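Putative arylalkylamine N-Acetyltransferase 7 (Aedes aegypti, PDB 4FD7) probably transfers an acetyl group from acetyl-CoA to an amine substrate, as an insect member of the GNAT family of N-acetyltransferases. Local coordinates at residues I173-R177 with S234-D238; R5-F11 with D35-D39; V69-V74 with F117-F122. All coordinates share one frame; numbering follows the deposited sequence.

Contact 1. Residues I173-R177 with S234-D238; sequences IPLCR and SLRVD
The backbones approach at two points, the CA atoms of Ile173 and Val237 lying 5.6 Å apart and those of Arg177 and Asp238 6.1 Å apart, so the end of the chain follows one turn of helix 172-179 just beyond strand 229-236. Val237 meets the helix with both of its methyls, its chi1 of -50° placing CG1 beside its own backbone N and CG2 between that N and the carbonyl carbon. CG2 presses on CB of Cys176 at 3.6 Å, while CG1 lies 4.1 Å from CA of Ile173, against the helix backbone itself. Farther up the strand, CD2 of Leu235 meets CG1 of Ile173 at 3.9 Å, the two side chains crossing at about a right angle. Arg177, extended from CG to NE, reaches along the surface to the chain terminus. There its NE stands 3.4 Å from N of Asp238, near the guanidinium plane; both atoms are donors, so this is proximity and no hydrogen bond. One face of the same guanidinium carries CG2 of Ile173, 3.6 Å above the plane and offset toward the rim. No hydrogen bond joins the two segments. Backbone hydrogen bonds pair Leu235 with Ser184 and Val237 with Lys182, tying the C-terminal residues to strand 183-188 and the loop before it, and Leu148 of strand 146-155 also touches Cys176. A helix leading into strand 183-188, with the C-terminal strand inserted antiparallel between 183-188 and 203-209, is characteristic of the GNAT fold.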
loop_
_atom_site.group_PDB
_atom_site.type_symbol
_atom_site.label_atom_id
_atom_site.label_comp_id
_atom_site.label_asym_id
_atom_site.label_seq_id
_atom_site.Cartn_x
_atom_site.Cartn_y
_atom_site.Cartn_z
ATOM N N ILE A 173 8.223 7.188 -7.226
ATOM C CA ILE A 173 9.347 7.385 -8.126
ATOM C C ILE A 173 10.340 8.420 -7.571
ATOM O O ILE A 173 11.521 8.093 -7.387
ATOM C CB ILE A 173 8.884 7.707 -9.576
ATOM C CG1 ILE A 173 8.160 6.503 -10.184
ATOM C CG2 ILE A 173 10.056 8.088 -10.422
ATOM C CD1 ILE A 173 7.495 6.798 -11.508
ATOM N N PRO A 174 9.887 9.663 -7.293
ATOM C CA PRO A 174 10.887 10.564 -6.701
ATOM C C PRO A 174 11.309 10.157 -5.284
ATOM O O PRO A 174 12.468 10.373 -4.933
ATOM C CB PRO A 174 10.184 11.937 -6.696
ATOM C CG PRO A 174 8.731 11.634 -6.819
ATOM C CD PRO A 174 8.610 10.351 -7.575
ATOM N N LEU A 175 10.412 9.572 -4.495
ATOM C CA LEU A 175 10.776 9.139 -3.139
ATOM C C LEU A 175 11.915 8.119 -3.179
ATOM O O LEU A 175 12.877 8.235 -2.417
ATOM C CB LEU A 175 9.569 8.545 -2.397
ATOM C CG LEU A 175 9.833 7.891 -1.032
ATOM C CD1 LEU A 175 10.425 8.879 -0.014
ATOM C CD2 LEU A 175 8.570 7.247 -0.474
ATOM N N CYS A 176 11.824 7.143 -4.081
ATOM C CA CYS A 176 12.865 6.119 -4.185
ATOM C C CYS A 176 14.171 6.717 -4.674
ATOM O O CYS A 176 15.244 6.327 -4.236
ATOM C CB CYS A 176 12.457 4.995 -5.131
ATOM S SG CYS A 176 11.255 3.851 -4.457
ATOM N N ARG A 177 14.080 7.654 -5.608
ATOM C CA ARG A 177 15.293 8.254 -6.134
ATOM C C ARG A 177 16.002 8.990 -5.017
ATOM O O ARG A 177 17.234 8.987 -4.934
ATOM C CB ARG A 177 14.974 9.214 -7.287
ATOM C CG ARG A 177 14.481 8.519 -8.548
ATOM C CD ARG A 177 14.682 9.391 -9.794
ATOM N NE ARG A 177 13.993 8.833 -10.954
ATOM C CZ ARG A 177 13.247 9.535 -11.798
ATOM N NH1 ARG A 177 13.091 10.842 -11.622
ATOM N NH2 ARG A 177 12.659 8.931 -12.827
ATOM N N SER A 234 5.867 -4.872 -9.901
ATOM C CA SER A 234 7.120 -4.160 -9.613
ATOM C C SER A 234 7.426 -2.984 -10.547
ATOM O O SER A 234 7.059 -2.982 -11.717
ATOM C CB SER A 234 8.309 -5.144 -9.565
ATOM O OG SER A 234 8.446 -5.886 -10.762
ATOM N N LEU A 235 8.128 -1.991 -10.013
ATOM C CA LEU A 235 8.449 -0.776 -10.755
ATOM C C LEU A 235 9.893 -0.381 -10.515
ATOM O O LEU A 235 10.271 -0.068 -9.383
ATOM C CB LEU A 235 7.534 0.364 -10.303
ATOM C CG LEU A 235 7.742 1.749 -10.918
ATOM C CD1 LEU A 235 7.326 1.756 -12.387
ATOM C CD2 LEU A 235 6.965 2.785 -10.112
ATOM N N ARG A 236 10.694 -0.393 -11.579
ATOM C CA ARG A 236 12.049 0.146 -11.509
ATOM C C ARG A 236 12.019 1.649 -11.678
ATOM O O ARG A 236 11.424 2.178 -12.624
ATOM C CB ARG A 236 12.955 -0.462 -12.578
ATOM C CG ARG A 236 13.467 -1.842 -12.229
ATOM C CD ARG A 236 14.661 -2.213 -13.101
ATOM N NE ARG A 236 15.899 -1.522 -12.732
ATOM C CZ ARG A 236 17.077 -1.819 -13.268
ATOM N NH1 ARG A 236 17.153 -2.777 -14.184
ATOM N NH2 ARG A 236 18.169 -1.174 -12.899
ATOM N N VAL A 237 12.652 2.343 -10.743
ATOM C CA VAL A 237 12.654 3.785 -10.768
ATOM C C VAL A 237 14.010 4.212 -11.294
ATOM O O VAL A 237 14.782 3.367 -11.751
ATOM C CB VAL A 237 12.358 4.370 -9.387
ATOM C CG1 VAL A 237 11.095 3.709 -8.818
ATOM C CG2 VAL A 237 13.534 4.157 -8.444
ATOM N N ASP A 238 14.298 5.488 -11.277
ATOM C CA ASP A 238 15.594 5.945 -11.749
ATOM C C ASP A 238 15.845 5.492 -13.183
ATOM O O ASP A 238 14.973 5.613 -14.041
ATOM C CB ASP A 238 16.687 5.444 -10.797
ATOM C CG ASP A 238 17.312 4.188 -11.269
ATOM O OD1 ASP A 238 17.955 4.265 -12.319
ATOM O OD2 ASP A 238 17.165 3.149 -10.614
#

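Contact 2. Residues R5-F11 with D35-D39; sequences RSVKVPF and DLPED
Arg5 and Asp35 meet head-on through a two-nitrogen salt bridge, and this is the tight half of the contact. NH1 of Arg5 donates to OD2 of Asp35 at 2.8 Å, and NH2 of Arg5 donates to OD1 of Asp35 at 2.8 Å along a nearly straight line (172°). The guanidinium and carboxylate planes are turned 57° apart, so both oxygens are approached from above the carboxylate plane instead of within it. Phe11, whose CG is anti to its backbone N (chi1 -175°), lays its ring beside this pair: CD2 stands 3.4 Å above one guanidinium face, and CE2 lies 3.4 Å from CB of Asp35. Toward solvent the packing thins. CG of Glu38 comes only to the ring edge, 4.4 Å from CE1 of Phe11, and the Glu38 carboxylate turns to a salt bridge with Arg85. Asp35 is buried and has further donors, Ser13 N at OD2 and Trp15 NE1 at OD1, while Arg5 NH2 also bonds to the carbonyl of Arg85. With two donors on each carboxylate oxygen, Asp35 is probably kept ionised, its charge balanced by the arginine that ties the N-terminal segment to the end of strand 28-35.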
loop_
_atom_site.group_PDB
_atom_site.type_symbol
_atom_site.label_atom_id
_atom_site.label_comp_id
_atom_site.label_asym_id
_atom_site.label_seq_id
_atom_site.Cartn_x
_atom_site.Cartn_y
_atom_site.Cartn_z
ATOM N N ARG A 5 16.109 5.444 6.342
ATOM C CA ARG A 5 16.072 6.639 5.518
ATOM C C ARG A 5 17.034 7.671 6.083
ATOM O O ARG A 5 16.997 7.948 7.282
ATOM C CB ARG A 5 14.661 7.230 5.512
ATOM C CG ARG A 5 14.571 8.639 4.898
ATOM C CD ARG A 5 13.112 9.083 4.799
ATOM N NE ARG A 5 13.001 10.488 4.411
ATOM C CZ ARG A 5 11.915 11.035 3.873
ATOM N NH1 ARG A 5 11.910 12.326 3.551
ATOM N NH2 ARG A 5 10.837 10.294 3.667
ATOM N N SER A 6 17.891 8.240 5.232
ATOM C CA SER A 6 18.868 9.224 5.708
ATOM C C SER A 6 18.203 10.499 6.201
ATOM O O SER A 6 17.286 11.009 5.551
ATOM C CB SER A 6 19.844 9.591 4.595
ATOM O OG SER A 6 20.525 10.776 4.952
ATOM N N VAL A 7 18.696 11.034 7.319
ATOM C CA VAL A 7 18.115 12.232 7.927
ATOM C C VAL A 7 18.387 13.481 7.091
ATOM O O VAL A 7 17.777 14.534 7.310
ATOM C CB VAL A 7 18.608 12.446 9.380
ATOM C CG1 VAL A 7 18.256 11.230 10.254
ATOM C CG2 VAL A 7 20.114 12.711 9.407
ATOM N N LYS A 8 19.275 13.351 6.111
ATOM C CA LYS A 8 19.639 14.485 5.265
ATOM C C LYS A 8 18.631 14.745 4.145
ATOM O O LYS A 8 18.610 15.831 3.562
ATOM C CB LYS A 8 21.029 14.285 4.680
ATOM C CG LYS A 8 22.014 13.691 5.666
ATOM C CD LYS A 8 23.316 14.480 5.669
ATOM C CE LYS A 8 24.450 13.659 6.243
ATOM N NZ LYS A 8 25.704 13.864 5.449
ATOM N N VAL A 9 17.816 13.741 3.832
ATOM C CA VAL A 9 16.694 13.926 2.914
ATOM C C VAL A 9 15.661 14.816 3.598
ATOM O O VAL A 9 15.244 14.522 4.712
ATOM C CB VAL A 9 16.043 12.571 2.558
ATOM C CG1 VAL A 9 14.878 12.764 1.601
ATOM C CG2 VAL A 9 17.081 11.613 1.960
ATOM N N PRO A 10 15.246 15.919 2.945
ATOM C CA PRO A 10 14.306 16.829 3.621
ATOM C C PRO A 10 13.036 16.119 4.081
ATOM O O PRO A 10 12.526 15.251 3.366
ATOM C CB PRO A 10 13.987 17.878 2.541
ATOM C CG PRO A 10 15.207 17.845 1.633
ATOM C CD PRO A 10 15.606 16.394 1.595
ATOM N N PHE A 11 12.552 16.475 5.269
ATOM C CA PHE A 11 11.375 15.838 5.826
ATOM C C PHE A 11 10.572 16.831 6.649
ATOM O O PHE A 11 11.129 17.514 7.515
ATOM C CB PHE A 11 11.764 14.628 6.683
ATOM C CG PHE A 11 10.580 13.851 7.200
ATOM C CD1 PHE A 11 10.061 14.111 8.458
ATOM C CD2 PHE A 11 9.985 12.862 6.419
ATOM C CE1 PHE A 11 8.961 13.397 8.939
ATOM C CE2 PHE A 11 8.892 12.140 6.890
ATOM C CZ PHE A 11 8.374 12.420 8.146
ATOM N N ASP A 35 5.560 13.273 2.184
ATOM C CA ASP A 35 5.856 12.522 3.407
ATOM C C ASP A 35 4.753 12.765 4.420
ATOM O O ASP A 35 4.269 13.894 4.569
ATOM C CB ASP A 35 7.169 12.979 4.039
ATOM C CG ASP A 35 8.385 12.549 3.262
ATOM O OD1 ASP A 35 8.418 11.404 2.752
ATOM O OD2 ASP A 35 9.331 13.372 3.184
ATOM N N LEU A 36 4.346 11.708 5.114
ATOM C CA LEU A 36 3.325 11.822 6.147
ATOM C C LEU A 36 3.947 12.414 7.407
ATOM O O LEU A 36 4.832 11.796 8.000
ATOM C CB LEU A 36 2.753 10.431 6.458
ATOM C CG LEU A 36 1.766 10.389 7.624
ATOM C CD1 LEU A 36 0.464 11.089 7.243
ATOM C CD2 LEU A 36 1.489 8.942 8.065
ATOM N N PRO A 37 3.506 13.625 7.813
ATOM C CA PRO A 37 4.067 14.260 9.009
ATOM C C PRO A 37 3.779 13.443 10.256
ATOM O O PRO A 37 2.722 12.812 10.353
ATOM C CB PRO A 37 3.329 15.613 9.074
ATOM C CG PRO A 37 2.872 15.873 7.665
ATOM C CD PRO A 37 2.532 14.499 7.132
ATOM N N GLU A 38 4.705 13.447 11.204
ATOM C CA GLU A 38 4.517 12.656 12.418
ATOM C C GLU A 38 3.209 12.997 13.143
ATOM O O GLU A 38 2.504 12.104 13.610
ATOM C CB GLU A 38 5.717 12.801 13.352
ATOM C CG GLU A 38 7.030 12.251 12.768
ATOM C CD GLU A 38 7.600 11.108 13.592
ATOM O OE1 GLU A 38 6.983 10.772 14.629
ATOM O OE2 GLU A 38 8.651 10.534 13.203
ATOM N N ASP A 39 2.857 14.280 13.192
ATOM C CA ASP A 39 1.660 14.693 13.935
ATOM C C ASP A 39 0.368 14.351 13.203
ATOM O O ASP A 39 -0.716 14.713 13.651
ATOM C CB ASP A 39 1.702 16.195 14.255
ATOM C CG ASP A 39 1.670 17.061 13.011
ATOM O OD1 ASP A 39 1.754 16.513 11.896
ATOM O OD2 ASP A 39 1.582 18.299 13.153
#

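Contact 3. Residues V69-V74 with F117-F122; sequences VAMGDV and FNSAIF
Asp73 sets its CG beside its backbone N (chi1 -75°) and Ser119 holds OG between its own N and carbonyl carbon (chi1 74°), and these two settings bring the carboxylate to the start of helix 120-136. OD2 of Asp73 takes two bonds: OG of Ser119 donates at 2.5 Å, nearly in line with the C-O bond, and N of Ser119 donates at 2.8 Å to the syn lone pair. OD1 of Asp73 accepts from N of Asn118 at 2.9 Å, also on the syn side but 22° out of the carboxylate plane. Ser119 OG works in both directions, because it also accepts from N of Phe122 at 2.8 Å as the N-cap of the helix. The cap residue is thus itself positioned by the aspartate.

Aromatic and aliphatic groups close over the carboxylate stem. CB of Asp73 rests 3.7 Å from CB of Phe122, and OD1 lies at the edge of the Phe117 ring. Phe122 sends CD2 over the centre of that ring, while one face of its own ring receives CB of Val74 in a CH-pi contact, 4.2 Å from the centroid. Leu77, farther along helix 68-81, touches both rings. At the outer margin CG1 of Val69 packs on CB of Asn118, and a water bridges O of Val69 and ND2 of Asn118.

A buried carboxylate that receives two backbone N-H groups and a hydroxyl beside a helix N-terminus is probably stabilised as the anion, making Asp73 a polar tie between helices 68-81 and 120-136.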
loop_
_atom_site.group_PDB
_atom_site.type_symbol
_atom_site.label_atom_id
_atom_site.label_comp_id
_atom_site.label_asym_id
_atom_site.label_seq_id
_atom_site.Cartn_x
_atom_site.Cartn_y
_atom_site.Cartn_z
ATOM N N VAL A 69 -10.097 -7.984 16.882
ATOM C CA VAL A 69 -8.770 -8.588 17.014
ATOM C C VAL A 69 -7.979 -8.409 15.713
ATOM O O VAL A 69 -6.803 -8.034 15.716
ATOM C CB VAL A 69 -8.861 -10.083 17.395
ATOM C CG1 VAL A 69 -7.473 -10.700 17.464
ATOM C CG2 VAL A 69 -9.564 -10.247 18.743
ATOM N N ALA A 70 -8.633 -8.651 14.589
ATOM C CA ALA A 70 -7.959 -8.483 13.302
ATOM C C ALA A 70 -7.568 -7.019 13.025
ATOM O O ALA A 70 -6.467 -6.725 12.511
ATOM C CB ALA A 70 -8.823 -9.049 12.192
ATOM N N MET A 71 -8.463 -6.098 13.368
ATOM C CA MET A 71 -8.145 -4.672 13.295
ATOM C C MET A 71 -6.944 -4.329 14.175
ATOM O O MET A 71 -6.057 -3.559 13.777
ATOM C CB MET A 71 -9.364 -3.837 13.679
ATOM C CG MET A 71 -10.457 -3.856 12.630
ATOM S SD MET A 71 -9.893 -3.154 11.070
ATOM C CE MET A 71 -9.494 -1.506 11.611
ATOM N N GLY A 72 -6.896 -4.926 15.366
ATOM C CA GLY A 72 -5.773 -4.720 16.260
ATOM C C GLY A 72 -4.473 -5.202 15.639
ATOM O O GLY A 72 -3.422 -4.581 15.831
ATOM N N ASP A 73 -4.540 -6.307 14.895
ATOM C CA ASP A 73 -3.372 -6.801 14.177
ATOM C C ASP A 73 -2.881 -5.796 13.149
ATOM O O ASP A 73 -1.709 -5.395 13.158
ATOM C CB ASP A 73 -3.656 -8.127 13.455
ATOM C CG ASP A 73 -3.728 -9.313 14.398
ATOM O OD1 ASP A 73 -3.023 -9.314 15.431
ATOM O OD2 ASP A 73 -4.490 -10.248 14.088
ATOM N N VAL A 74 -3.763 -5.412 12.227
ATOM C CA VAL A 74 -3.277 -4.565 11.156
ATOM C C VAL A 74 -2.789 -3.208 11.689
ATOM O O VAL A 74 -1.770 -2.673 11.230
ATOM C CB VAL A 74 -4.306 -4.441 10.009
ATOM C CG1 VAL A 74 -5.518 -3.607 10.441
ATOM C CG2 VAL A 74 -3.634 -3.918 8.751
ATOM N N PHE A 117 0.396 -12.949 14.411
ATOM C CA PHE A 117 -0.709 -12.069 14.745
ATOM C C PHE A 117 -1.709 -12.823 15.608
ATOM O O PHE A 117 -1.662 -14.049 15.701
ATOM C CB PHE A 117 -1.360 -11.565 13.457
ATOM C CG PHE A 117 -0.452 -10.678 12.640
ATOM C CD1 PHE A 117 -0.343 -9.329 12.928
ATOM C CD2 PHE A 117 0.302 -11.205 11.604
ATOM C CE1 PHE A 117 0.506 -8.502 12.185
ATOM C CE2 PHE A 117 1.152 -10.393 10.845
ATOM C CZ PHE A 117 1.249 -9.042 11.136
ATOM N N ASN A 118 -2.609 -12.083 16.238
ATOM C CA ASN A 118 -3.578 -12.662 17.157
ATOM C C ASN A 118 -4.746 -13.302 16.433
ATOM O O ASN A 118 -5.266 -14.342 16.863
ATOM C CB ASN A 118 -4.057 -11.588 18.128
ATOM C CG ASN A 118 -2.903 -10.963 18.890
ATOM O OD1 ASN A 118 -2.120 -11.664 19.535
ATOM N ND2 ASN A 118 -2.757 -9.647 18.774
ATOM N N SER A 119 -5.142 -12.696 15.323
ATOM C CA SER A 119 -6.347 -13.136 14.614
ATOM C C SER A 119 -6.029 -14.120 13.501
ATOM O O SER A 119 -5.097 -13.906 12.723
ATOM C CB SER A 119 -7.073 -11.937 14.012
ATOM O OG SER A 119 -6.373 -11.442 12.880
ATOM N N ALA A 120 -6.820 -15.187 13.402
ATOM C CA ALA A 120 -6.708 -16.086 12.260
ATOM C C ALA A 120 -6.840 -15.292 10.976
ATOM O O ALA A 120 -6.115 -15.543 10.014
ATOM C CB ALA A 120 -7.785 -17.168 12.306
ATOM N N ILE A 121 -7.767 -14.330 10.997
ATOM C CA ILE A 121 -8.093 -13.496 9.848
ATOM C C ILE A 121 -6.868 -12.733 9.309
ATOM O O ILE A 121 -6.505 -12.872 8.129
ATOM C CB ILE A 121 -9.204 -12.495 10.207
ATOM C CG1 ILE A 121 -10.569 -13.202 10.278
ATOM C CG2 ILE A 121 -9.253 -11.331 9.202
ATOM C CD1 ILE A 121 -11.667 -12.310 10.864
ATOM N N PHE A 122 -6.229 -11.924 10.152
ATOM C CA PHE A 122 -5.081 -11.188 9.616
ATOM C C PHE A 122 -3.875 -12.085 9.387
ATOM O O PHE A 122 -3.075 -11.830 8.493
ATOM C CB PHE A 122 -4.716 -9.925 10.397
ATOM C CG PHE A 122 -3.769 -9.029 9.640
ATOM C CD1 PHE A 122 -4.231 -8.268 8.579
ATOM C CD2 PHE A 122 -2.410 -8.993 9.948
ATOM C CE1 PHE A 122 -3.366 -7.458 7.826
ATOM C CE2 PHE A 122 -1.538 -8.187 9.217
ATOM C CZ PHE A 122 -2.017 -7.415 8.142
HETATM O O HOH W 1 -5.029 -8.172 18.069
#

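In the fold
Contacts 1 and 2 are neighbours, with centres 17 Å apart, and they touch where CD1 of Leu175 lies 4.0 Å from NH2 of Arg5. Trp15 of strand 14-21 links them further, since it meets Pro174 and Leu175 on the helix as well as Arg5 and Asp35. Contact 3 is remote: its centre is 31 Å from that of contact 1, on the opposite side of the chain's centre, and 29 Å from that of contact 2, whose nearest atoms are about 12 Å away. Contacts 1 and 2 thus bring residues near the two chain ends to a common region around Trp15, while contact 3 lies well away from it.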